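Local atomic coordinates of SusD-like protein BACOVA_02651 (Bacteroides ovatus, PDB entry 5E75), a protein that binds polysaccharide at the surface of the cell and probably captures xyloglucan before it is transported into the periplasm for degradation. Residues A113-M116 with R117-Y121; V154-F157 with I158-D161; S309-S312 with Y313-I316. One frame throughout, in Å; residues are numbered along the deposited sequence.

Interaction 1. Residues A113-M116 with R117-Y121; sequences ARLM and RACAY. With EDO (1,2-ethanediol), chain C.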
loop_
_atom_site.group_PDB
_atom_site.type_symbol
_atom_site.label_atom_id
_atom_site.label_comp_id
_atom_site.label_asym_id
_atom_site.label_seq_id
_atom_site.Cartn_x
_atom_site.Cartn_y
_atom_site.Cartn_z
ATOM N N ALA A 113 -4.745 11.835 14.830
ATOM C CA ALA A 113 -5.056 12.740 13.731
ATOM C C ALA A 113 -3.776 13.071 12.960
ATOM O O ALA A 113 -3.751 12.979 11.735
ATOM C CB ALA A 113 -5.706 14.000 14.255
ATOM N N ARG A 114 -2.711 13.445 13.666
ATOM C CA ARG A 114 -1.485 13.841 12.987
ATOM C C ARG A 114 -0.806 12.644 12.303
ATOM O O ARG A 114 -0.218 12.792 11.230
ATOM C CB ARG A 114 -0.536 14.551 13.952
ATOM C CG ARG A 114 -1.120 15.866 14.443
ATOM C CD ARG A 114 -0.130 16.714 15.232
ATOM N NE ARG A 114 0.918 17.260 14.379
ATOM C CZ ARG A 114 1.830 18.137 14.782
ATOM N NH1 ARG A 114 1.825 18.584 16.032
ATOM N NH2 ARG A 114 2.744 18.574 13.927
ATOM N N LEU A 115 -0.919 11.454 12.882
ATOM C CA LEU A 115 -0.406 10.250 12.220
ATOM C C LEU A 115 -1.112 10.021 10.897
ATOM O O LEU A 115 -0.472 9.725 9.882
ATOM C CB LEU A 115 -0.575 9.030 13.132
ATOM C CG LEU A 115 -0.230 7.648 12.549
ATOM C CD1 LEU A 115 1.206 7.611 12.074
ATOM C CD2 LEU A 115 -0.475 6.495 13.537
ATOM N N MET A 116 -2.434 10.136 10.890
ATOM C CA MET A 116 -3.180 9.906 9.661
ATOM C C MET A 116 -2.900 10.993 8.643
ATOM O O MET A 116 -2.750 10.702 7.452
ATOM C CB MET A 116 -4.678 9.778 9.920
ATOM C CG MET A 116 -5.047 8.566 10.731
ATOM S SD MET A 116 -4.586 7.046 9.912
ATOM C CE MET A 116 -5.299 5.835 11.016
ATOM N N ARG A 117 -2.800 12.239 9.085
ATOM C CA ARG A 117 -2.467 13.334 8.189
ATOM C C ARG A 117 -1.097 13.105 7.545
ATOM O O ARG A 117 -0.917 13.329 6.340
ATOM C CB ARG A 117 -2.499 14.654 8.967
ATOM C CG ARG A 117 -2.322 15.899 8.105
ATOM C CD ARG A 117 -2.616 17.172 8.861
ATOM N NE ARG A 117 -1.643 17.466 9.885
ATOM C CZ ARG A 117 -1.772 18.464 10.756
ATOM N NH1 ARG A 117 -2.837 19.265 10.729
ATOM N NH2 ARG A 117 -0.824 18.670 11.644
ATOM N N ALA A 118 -0.146 12.628 8.334
ATOM C CA ALA A 118 1.179 12.308 7.829
ATOM C C ALA A 118 1.114 11.209 6.787
ATOM O O ALA A 118 1.742 11.305 5.736
ATOM C CB ALA A 118 2.114 11.901 8.969
ATOM N N CYS A 119 0.366 10.151 7.068
ATOM C CA CYS A 119 0.234 9.092 6.092
ATOM C C CYS A 119 -0.380 9.564 4.786
ATOM O O CYS A 119 0.079 9.177 3.709
ATOM C CB CYS A 119 -0.580 7.930 6.654
ATOM S SG CYS A 119 0.251 6.977 7.974
ATOM N N ALA A 120 -1.430 10.360 4.858
ATOM C CA ALA A 120 -2.062 10.888 3.666
ATOM C C ALA A 120 -1.083 11.717 2.840
ATOM O O ALA A 120 -0.985 11.527 1.633
ATOM C CB ALA A 120 -3.299 11.697 4.040
ATOM N N TYR A 121 -0.359 12.623 3.486
ATOM C CA TYR A 121 0.607 13.444 2.765
ATOM C C TYR A 121 1.751 12.602 2.211
ATOM O O TYR A 121 2.249 12.890 1.134
ATOM C CB TYR A 121 1.120 14.624 3.608
ATOM C CG TYR A 121 0.213 15.823 3.568
ATOM C CD1 TYR A 121 -0.058 16.465 2.377
ATOM C CD2 TYR A 121 -0.406 16.308 4.715
ATOM C CE1 TYR A 121 -0.900 17.554 2.313
ATOM C CE2 TYR A 121 -1.247 17.406 4.660
ATOM C CZ TYR A 121 -1.494 18.030 3.463
ATOM O OH TYR A 121 -2.349 19.124 3.411
HETATM C C1 EDO C . 3.193 4.955 4.618
HETATM O O1 EDO C . 3.657 4.210 3.496
HETATM C C2 EDO C . 1.797 5.508 4.361
HETATM O O2 EDO C . 1.855 6.757 3.671
#
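Two successive turns of the long alpha-helix 103-125 meet here, and the contact that sets them apart from plain helical repetition is a pair of arginines on one flank, Arg-114 and Arg-117. Their side chains run side by side and point the same way, bringing Arg-114 NE within 3.5 Å of Arg-117 NH2, with the guanidinium planes 70° apart. One acceptor draws the two together: Asp-161 OD1 forms salt bridges with both Arg-114 NE and Arg-117 NH2. Different first torsions bring them there, since CG of Arg-117 lies anti to its own backbone N (chi1 -173°) whereas CG of Arg-114 sits beside it (chi1 -65°).

The backbone beneath is regular, with Arg-117 N bonded to Ala-113 O at 2.9 Å and Cys-119 N to Leu-115 O at 3.0 Å. On another flank Leu-115 CD1 packs on Cys-119 SG at 4.3 Å. A 1,2-ethanediol, probably from the crystallisation liquor, donates through O2 to Cys-119 O (3.0 Å) and is also hydrogen-bonded to Arg-126.

Almost all of this surface is buried. Helix 151-168 covers the arginine side through Phe-157 and Tyr-164, helix 70-95 packs on Met-116 and Arg-117 through Val-82 and Ile-90, and Leu-246 of strand 244-248 touches Leu-115, Met-116 and Cys-119.

Interaction 2. Residues V154-F157 with I158-D161; sequences VFQF and IIND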
loop_
_atom_site.group_PDB
_atom_site.type_symbol
_atom_site.label_atom_id
_atom_site.label_comp_id
_atom_site.label_asym_id
_atom_site.label_seq_id
_atom_site.Cartn_x
_atom_site.Cartn_y
_atom_site.Cartn_z
ATOM N N VAL A 154 6.762 19.295 2.153
ATOM C CA VAL A 154 5.839 18.195 2.410
ATOM C C VAL A 154 6.544 17.173 3.298
ATOM O O VAL A 154 5.991 16.739 4.309
ATOM C CB VAL A 154 5.295 17.577 1.111
ATOM C CG1 VAL A 154 4.340 16.426 1.421
ATOM C CG2 VAL A 154 4.549 18.624 0.293
ATOM N N PHE A 155 7.802 16.852 2.980
ATOM C CA PHE A 155 8.567 15.967 3.847
ATOM C C PHE A 155 8.651 16.490 5.280
ATOM O O PHE A 155 8.452 15.737 6.229
ATOM C CB PHE A 155 9.996 15.775 3.330
ATOM C CG PHE A 155 10.196 14.590 2.413
ATOM C CD1 PHE A 155 10.056 13.288 2.887
ATOM C CD2 PHE A 155 10.603 14.771 1.110
ATOM C CE1 PHE A 155 10.279 12.199 2.056
ATOM C CE2 PHE A 155 10.828 13.687 0.279
ATOM C CZ PHE A 155 10.663 12.409 0.756
ATOM N N GLN A 156 8.982 17.766 5.450
ATOM C CA GLN A 156 9.123 18.303 6.796
ATOM C C GLN A 156 7.793 18.282 7.553
ATOM O O GLN A 156 7.762 17.997 8.747
ATOM C CB GLN A 156 9.706 19.717 6.739
ATOM C CG GLN A 156 9.999 20.306 8.106
ATOM C CD GLN A 156 11.138 19.600 8.788
ATOM O OE1 GLN A 156 12.232 19.483 8.230
ATOM N NE2 GLN A 156 10.898 19.090 9.984
ATOM N N PHE A 157 6.690 18.551 6.855
ATOM C CA PHE A 157 5.362 18.562 7.466
ATOM C C PHE A 157 5.024 17.157 7.973
ATOM O O PHE A 157 4.528 16.973 9.086
ATOM C CB PHE A 157 4.368 19.063 6.408
ATOM C CG PHE A 157 2.986 19.324 6.921
ATOM C CD1 PHE A 157 2.063 18.298 7.040
ATOM C CD2 PHE A 157 2.596 20.609 7.249
ATOM C CE1 PHE A 157 0.782 18.542 7.502
ATOM C CE2 PHE A 157 1.324 20.866 7.707
ATOM C CZ PHE A 157 0.406 19.833 7.836
ATOM N N ILE A 158 5.291 16.157 7.139
ATOM C CA ILE A 158 5.092 14.761 7.508
ATOM C C ILE A 158 5.932 14.382 8.734
ATOM O O ILE A 158 5.435 13.795 9.691
ATOM C CB ILE A 158 5.464 13.848 6.320
ATOM C CG1 ILE A 158 4.452 13.971 5.176
ATOM C CG2 ILE A 158 5.565 12.393 6.736
ATOM C CD1 ILE A 158 4.982 13.487 3.833
ATOM N N ILE A 159 7.208 14.758 8.712
ATOM C CA ILE A 159 8.103 14.483 9.836
ATOM C C ILE A 159 7.601 15.128 11.141
ATOM O O ILE A 159 7.593 14.496 12.212
ATOM C CB ILE A 159 9.558 14.915 9.505
ATOM C CG1 ILE A 159 10.170 13.974 8.462
ATOM C CG2 ILE A 159 10.432 14.940 10.767
ATOM C CD1 ILE A 159 11.411 14.542 7.782
ATOM N N ASN A 160 7.150 16.370 11.054
ATOM C CA ASN A 160 6.667 17.051 12.248
ATOM C C ASN A 160 5.452 16.336 12.839
ATOM O O ASN A 160 5.344 16.159 14.059
ATOM C CB ASN A 160 6.292 18.505 11.937
ATOM C CG ASN A 160 7.495 19.388 11.659
ATOM O OD1 ASN A 160 8.653 18.985 11.837
ATOM N ND2 ASN A 160 7.220 20.603 11.186
ATOM N N ASP A 161 4.539 15.916 11.975
ATOM C CA ASP A 161 3.351 15.195 12.411
ATOM C C ASP A 161 3.739 13.857 13.052
ATOM O O ASP A 161 3.225 13.489 14.120
ATOM C CB ASP A 161 2.403 14.911 11.241
ATOM C CG ASP A 161 1.459 16.054 10.926
ATOM O OD1 ASP A 161 1.390 17.040 11.705
ATOM O OD2 ASP A 161 0.760 15.966 9.904
HETATM O O HOH W 1 3.062 18.952 10.519
#
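Phe-157 O is gripped twice: Asp-161 N donates to it at 3.1 Å, the ordinary bond of the alpha-helix, and a water donates to it at 2.8 Å. The same water reaches Asp-161 OD1 through a weak hydrogen bond, so a solvent molecule links the carbonyl to the carboxylate one turn later. It also lies over one face of the Phe-157 ring, 3.5 Å above the plane near the centre. The carboxylate approaches this ring too, with Asp-161 OD2 3.5 Å from Phe-157 CE1 and the two planes 70° apart. OD1 has stronger partners in Arg-114 and Arg-117, whose salt bridges would probably keep Asp-161 ionised.

One residue back, the same spacing of four gives a bond between side chains. Gln-156 NE2 donates to Asn-160 OD1 over 2.9 Å, with an N-H...O angle of 155°. The acceptor lies in the amide plane of Gln-156, but the donor stands above the carbonyl plane of Asn-160, and the two amides are turned 47° against each other. A bend in the glutamine chain at chi2 carries its amide along the helix to this partner.

A third side-chain pair is apolar: Val-154 CG1 meets Ile-158 CD1 at 3.9 Å, the valine branch being the one anti to the backbone N.

Helix 151-168 thus turns different faces to different neighbours. Phe-157, Ile-158 and Asp-161 lie against helix 103-125 at Arg-117, Tyr-121 and Ala-118, while Ile-158 and Ile-159 also pack on Val-190 and Tyr-191 of helix 180-195. Gln-156 and Asn-160 face the C-terminal tail, touching Phe-517 and Glu-519.

Interaction 3. Residues S309-S312 with Y313-I316; sequences SYYS and YICI
Tyr-313 reaches back over the turn to lay its phenol end beside the ring of Tyr-311. The closest approach is from Tyr-313 OH to Tyr-311 CD2, 3.8 Å, and the oxygen comes in at the edge of the Tyr-311 ring, close to its plane. Tyr-313 CZ follows at 4.0 Å from the same CD2. The two side chains meet at a slant, with the hydroxyl of Tyr-313 at the rim of the Tyr-311 ring. The torsion of Tyr-313 explains the reach: with chi1 at 60°, CG is wedged between the backbone N and the carbonyl carbon, and the ring is directed back toward the preceding strand.

On the other part of Tyr-311 the contact is aliphatic. Its CB packs against Ile-314 CG1 at 3.8 Å, and Ile-314 CB lies only slightly farther away. Tyr-311 is therefore touched by two residues of the following segment, one at the ring and one at the root of the side chain. Ser-312, between the tyrosines, sets OG 4.1 Å from Tyr-313 CD1 at the edge of that ring. Beyond it, Ile-316 CG1 rests 3.7 Å from Ser-312 O.

The two rings have different main partners outside the turn, although Lys-331 touches both. Tyr-311 OH is hydrogen-bonded to Asn-301 O, and its ring meets Phe-305 edge-to-face, whereas Tyr-313 makes a cation-pi contact with Lys-235.

No hydrogen bond joins the two segments, and side-chain packing accompanies the change of direction. The arrangement is a type I beta turn from Tyr-311 to Ile-314, by which the chain leaves strand 310-311 and enters the loop leading to its antiparallel partner, strand 321-322.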
loop_
_atom_site.group_PDB
_atom_site.type_symbol
_atom_site.label_atom_id
_atom_site.label_comp_id
_atom_site.label_asym_id
_atom_site.label_seq_id
_atom_site.Cartn_x
_atom_site.Cartn_y
_atom_site.Cartn_z
ATOM N N SER A 309 -3.342 -24.569 -7.727
ATOM C CA SER A 309 -3.119 -24.178 -6.343
ATOM C C SER A 309 -4.349 -24.466 -5.498
ATOM O O SER A 309 -5.479 -24.187 -5.915
ATOM C CB SER A 309 -2.764 -22.693 -6.229
ATOM O OG SER A 309 -1.465 -22.464 -6.777
ATOM N N TYR A 310 -4.100 -25.027 -4.316
ATOM C CA TYR A 310 -5.137 -25.449 -3.373
ATOM C C TYR A 310 -5.172 -24.582 -2.120
ATOM O O TYR A 310 -4.141 -24.209 -1.576
ATOM C CB TYR A 310 -4.961 -26.940 -3.001
ATOM C CG TYR A 310 -5.922 -27.422 -1.936
ATOM C CD1 TYR A 310 -7.250 -27.711 -2.230
ATOM C CD2 TYR A 310 -5.505 -27.563 -0.630
ATOM C CE1 TYR A 310 -8.119 -28.139 -1.248
ATOM C CE2 TYR A 310 -6.363 -27.984 0.352
ATOM C CZ TYR A 310 -7.668 -28.265 0.040
ATOM O OH TYR A 310 -8.527 -28.675 1.051
ATOM N N TYR A 311 -6.388 -24.256 -1.704
ATOM C CA TYR A 311 -6.657 -23.405 -0.546
ATOM C C TYR A 311 -7.598 -24.136 0.406
ATOM O O TYR A 311 -8.783 -24.272 0.120
ATOM C CB TYR A 311 -7.289 -22.084 -1.012
ATOM C CG TYR A 311 -6.386 -21.339 -1.959
ATOM C CD1 TYR A 311 -6.278 -21.708 -3.286
ATOM C CD2 TYR A 311 -5.610 -20.282 -1.514
ATOM C CE1 TYR A 311 -5.413 -21.059 -4.147
ATOM C CE2 TYR A 311 -4.739 -19.622 -2.360
ATOM C CZ TYR A 311 -4.649 -20.006 -3.684
ATOM O OH TYR A 311 -3.803 -19.400 -4.587
ATOM N N SER A 312 -7.100 -24.572 1.558
ATOM C CA SER A 312 -7.950 -25.287 2.510
ATOM C C SER A 312 -8.983 -24.386 3.157
ATOM O O SER A 312 -10.000 -24.869 3.669
ATOM C CB SER A 312 -7.096 -25.916 3.596
ATOM O OG SER A 312 -6.392 -24.920 4.300
ATOM N N TYR A 313 -8.740 -23.077 3.102
ATOM C CA TYR A 313 -9.505 -22.095 3.871
ATOM C C TYR A 313 -10.467 -21.258 3.015
ATOM O O TYR A 313 -11.087 -20.305 3.508
ATOM C CB TYR A 313 -8.531 -21.200 4.653
ATOM C CG TYR A 313 -7.532 -20.416 3.817
ATOM C CD1 TYR A 313 -6.290 -20.945 3.489
ATOM C CD2 TYR A 313 -7.822 -19.133 3.396
ATOM C CE1 TYR A 313 -5.368 -20.220 2.733
ATOM C CE2 TYR A 313 -6.916 -18.407 2.637
ATOM C CZ TYR A 313 -5.693 -18.953 2.308
ATOM O OH TYR A 313 -4.797 -18.197 1.569
ATOM N N ILE A 314 -10.583 -21.639 1.741
ATOM C CA ILE A 314 -11.553 -21.076 0.814
ATOM C C ILE A 314 -12.475 -22.228 0.389
ATOM O O ILE A 314 -11.995 -23.330 0.165
ATOM C CB ILE A 314 -10.841 -20.475 -0.433
ATOM C CG1 ILE A 314 -9.834 -19.387 -0.026
ATOM C CG2 ILE A 314 -11.863 -19.932 -1.433
ATOM C CD1 ILE A 314 -10.466 -18.151 0.617
ATOM N N CYS A 315 -13.782 -21.974 0.305
ATOM C CA CYS A 315 -14.766 -23.027 0.023
ATOM C C CYS A 315 -14.611 -24.157 1.022
ATOM O O CYS A 315 -14.547 -25.337 0.650
ATOM C CB CYS A 315 -14.610 -23.574 -1.392
ATOM S SG CYS A 315 -14.762 -22.306 -2.634
ATOM N N ILE A 316 -14.569 -23.793 2.293
ATOM C CA ILE A 316 -14.306 -24.748 3.368
ATOM C C ILE A 316 -15.383 -25.842 3.420
ATOM O O ILE A 316 -15.063 -27.005 3.680
ATOM C CB ILE A 316 -14.216 -24.038 4.738
ATOM C CG1 ILE A 316 -13.012 -23.079 4.785
ATOM C CG2 ILE A 316 -14.120 -25.049 5.875
ATOM C CD1 ILE A 316 -12.963 -22.201 6.030
#

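Overall arrangement
The three contacts follow one another along the chain, all local, but the fold treats them differently. Interactions 1 and 2 lie on neighbouring helices, 103-125 and 151-168, with centres 9 Å apart, and are joined directly: the paired arginines of the first meet Asp-161 of the second, placing a largely buried charge cluster between two helices of the N-terminal part, which is related in sequence to the TPR clan. Interaction 3 lies in the part of the chain matching the SusD family, on the opposite side of the chain's centre. Its centre is about 37 Å from that of interaction 1 and 44 Å from that of interaction 2, and it touches neither. Helix-to-helix packing thus organises one region, while a turn beside a small two-stranded sheet shapes a distant one.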